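PDB 6GV5: hyperosmolarity resistance protein Emb from Staphylococcus epidermidis, which mediates adherence of the bacterium to surface-immobilized fibronectin as a giant extracellular matrix binding protein. Local coordinates for residues A67-V70 against R71-N75. Residues are numbered along the deposited sequence; the frame is centred on the assembly and turned at random.
Sequences ASLV and RQNSN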
ATOM      1  N   ALA A  67       8.981 -12.652   1.895  1.00 17.65           N
ATOM      2  CA  ALA A  67       9.067 -13.691   0.875  1.00 16.19           C
ATOM      3  C   ALA A  67      10.204 -14.672   1.140  1.00 16.76           C
ATOM      4  O   ALA A  67      10.059 -15.872   0.890  1.00 16.50           O
ATOM      5  CB  ALA A  67       9.225 -13.058  -0.504  1.00 18.17           C
ATOM      6  N   SER A  68      11.367 -14.182   1.587  1.00 16.32           N
ATOM      7  CA  SER A  68      12.473 -15.106   1.851  1.00 17.13           C
ATOM      8  C   SER A  68      12.160 -16.038   3.017  1.00 17.82           C
ATOM      9  O   SER A  68      12.528 -17.217   2.981  1.00 18.57           O
ATOM     10  CB  SER A  68      13.756 -14.322   2.106  1.00 18.28           C
ATOM     11  OG  SER A  68      14.241 -13.752   0.906  1.00 20.26           O
ATOM     12  N   LEU A  69      11.492 -15.536   4.064  1.00 18.48           N
ATOM     13  CA  LEU A  69      11.030 -16.412   5.137  1.00 19.73           C
ATOM     14  C   LEU A  69      10.081 -17.484   4.611  1.00 19.41           C
ATOM     15  O   LEU A  69      10.161 -18.647   5.014  1.00 22.33           O
ATOM     16  CB  LEU A  69      10.330 -15.599   6.225  1.00 24.07           C
ATOM     17  CG  LEU A  69      11.138 -15.162   7.438  1.00 24.53           C
ATOM     18  CD1 LEU A  69      10.268 -14.296   8.340  1.00 27.27           C
ATOM     19  CD2 LEU A  69      11.667 -16.360   8.179  1.00 25.54           C
ATOM     20  N   VAL A  70       9.167 -17.102   3.714  1.00 16.82           N
ATOM     21  CA  VAL A  70       8.216 -18.044   3.144  1.00 18.63           C
ATOM     22  C   VAL A  70       8.953 -19.096   2.323  1.00 17.88           C
ATOM     23  O   VAL A  70       8.680 -20.295   2.435  1.00 19.81           O
ATOM     24  CB  VAL A  70       7.172 -17.294   2.294  1.00 17.42           C
ATOM     25  CG1 VAL A  70       6.354 -18.273   1.449  1.00 19.85           C
ATOM     26  CG2 VAL A  70       6.249 -16.443   3.178  1.00 19.22           C
ATOM     27  N   ARG A  71       9.899 -18.657   1.487  1.00 16.05           N
ATOM     28  CA  ARG A  71      10.635 -19.615   0.668  1.00 17.01           C
ATOM     29  C   ARG A  71      11.368 -20.632   1.520  1.00 18.59           C
ATOM     30  O   ARG A  71      11.487 -21.799   1.135  1.00 20.03           O
ATOM     31  CB  ARG A  71      11.627 -18.911  -0.255  1.00 16.82           C
ATOM     32  CG  ARG A  71      10.989 -18.066  -1.344  1.00 18.74           C
ATOM     33  CD  ARG A  71      12.017 -17.496  -2.330  1.00 17.00           C
ATOM     34  NE  ARG A  71      11.396 -16.448  -3.129  1.00 18.87           N
ATOM     35  CZ  ARG A  71      11.464 -15.152  -2.869  1.00 19.81           C
ATOM     36  NH1 ARG A  71      12.184 -14.704  -1.847  1.00 20.03           N
ATOM     37  NH2 ARG A  71      10.797 -14.299  -3.635  1.00 19.86           N
ATOM     38  N   GLN A  72      11.864 -20.210   2.692  1.00 18.78           N
ATOM     39  CA  GLN A  72      12.670 -21.091   3.527  1.00 20.76           C
ATOM     40  C   GLN A  72      11.807 -22.011   4.377  1.00 21.55           C
ATOM     41  O   GLN A  72      12.170 -23.180   4.585  1.00 24.90           O
ATOM     42  CB  GLN A  72      13.586 -20.252   4.424  1.00 22.77           C
ATOM     43  CG  GLN A  72      14.724 -21.045   5.042  1.00 22.78           C
ATOM     44  CD  GLN A  72      15.703 -21.540   4.000  1.00 24.08           C
ATOM     45  OE1 GLN A  72      16.024 -20.837   3.029  1.00 27.24           O
ATOM     46  NE2 GLN A  72      16.175 -22.761   4.183  1.00 26.95           N
ATOM     47  N   ASN A  73      10.676 -21.519   4.872  1.00 22.14           N
ATOM     48  CA  ASN A  73       9.945 -22.224   5.920  1.00 23.00           C
ATOM     49  C   ASN A  73       8.670 -22.903   5.462  1.00 26.05           C
ATOM     50  O   ASN A  73       8.128 -23.725   6.215  1.00 29.01           O
ATOM     51  CB  ASN A  73       9.612 -21.258   7.064  1.00 25.37           C
ATOM     52  CG  ASN A  73      10.846 -20.637   7.669  1.00 31.99           C
ATOM     53  OD1 ASN A  73      10.963 -19.417   7.762  1.00 42.48           O
ATOM     54  ND2 ASN A  73      11.787 -21.478   8.071  1.00 31.77           N
ATOM     55  N   SER A  74       8.164 -22.587   4.275  1.00 20.99           N
ATOM     56  CA  SER A  74       7.010 -23.283   3.739  1.00 21.86           C
ATOM     57  C   SER A  74       7.468 -24.537   2.992  1.00 25.18           C
ATOM     58  O   SER A  74       8.614 -24.986   3.115  1.00 22.28           O
ATOM     59  CB  SER A  74       6.220 -22.354   2.823  1.00 22.34           C
ATOM     60  OG  SER A  74       6.937 -22.135   1.615  1.00 20.15           O
ATOM     61  N   ASN A  75       6.574 -25.111   2.190  1.00 21.90           N
ATOM     62  CA  ASN A  75       6.925 -26.210   1.298  1.00 23.86           C
ATOM     63  C   ASN A  75       7.451 -25.736  -0.052  1.00 26.06           C
ATOM     64  O   ASN A  75       7.594 -26.545  -0.969  1.00 24.97           O
ATOM     65  CB  ASN A  75       5.716 -27.109   1.073  1.00 26.52           C
ATOM     66  CG  ASN A  75       5.742 -28.328   1.938  1.00 34.44           C
ATOM     67  OD1 ASN A  75       5.812 -29.450   1.439  1.00 37.32           O
ATOM     68  ND2 ASN A  75       5.710 -28.122   3.252  1.00 35.10           N
TER
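The carbonyl of V70 is gripped twice by S74. The backbone S74 N lies 3.0 Å from V70 O, and the hydroxyl comes closer, with S74 OG 2.7 Å from V70 O. The two donors arrive from opposite faces of the carbonyl plane; OG stands well above it, 38° out, whereas the amide is tilted less and its N-H points nearly straight at the oxygen (157°). With chi1 at 72°, OG lies between the backbone N and carbonyl carbon of S74, which folds the hydroxyl back over the preceding turn. The same OG accepts from the backbone N of Y76 while donating to V70 O, so it is used both ways.

Upstream, three i to i+4 bonds satisfy the carbonyls in order: R71 N to A67 O (2.9 Å), Q72 N to S68 O (3.1 Å) and N73 N to L69 O (2.9 Å), the first clearly the straightest. This is the C-terminal end of the short helix 67-73, in the FIVAR region of a largely helical chain; S74 is the first residue to leave helical backbone angles, yet its N still makes the last i to i+4 bond, to V70 O. On the inner side, A67 and V70 both pack on Y87 of helix 81-99.

R71 runs back along the helix, its chain extended from CG to NE, and lays CG 3.3 Å from A67 O. The guanidinium NH1 comes 3.6 Å from A67 CB, while S68 OG sits at the guanidinium edge, in its plane and 3.6 Å from NH1. R71 NE is taken by a salt bridge to E88 OE2, and NH2 is hydrogen-bonded outside this stretch as well.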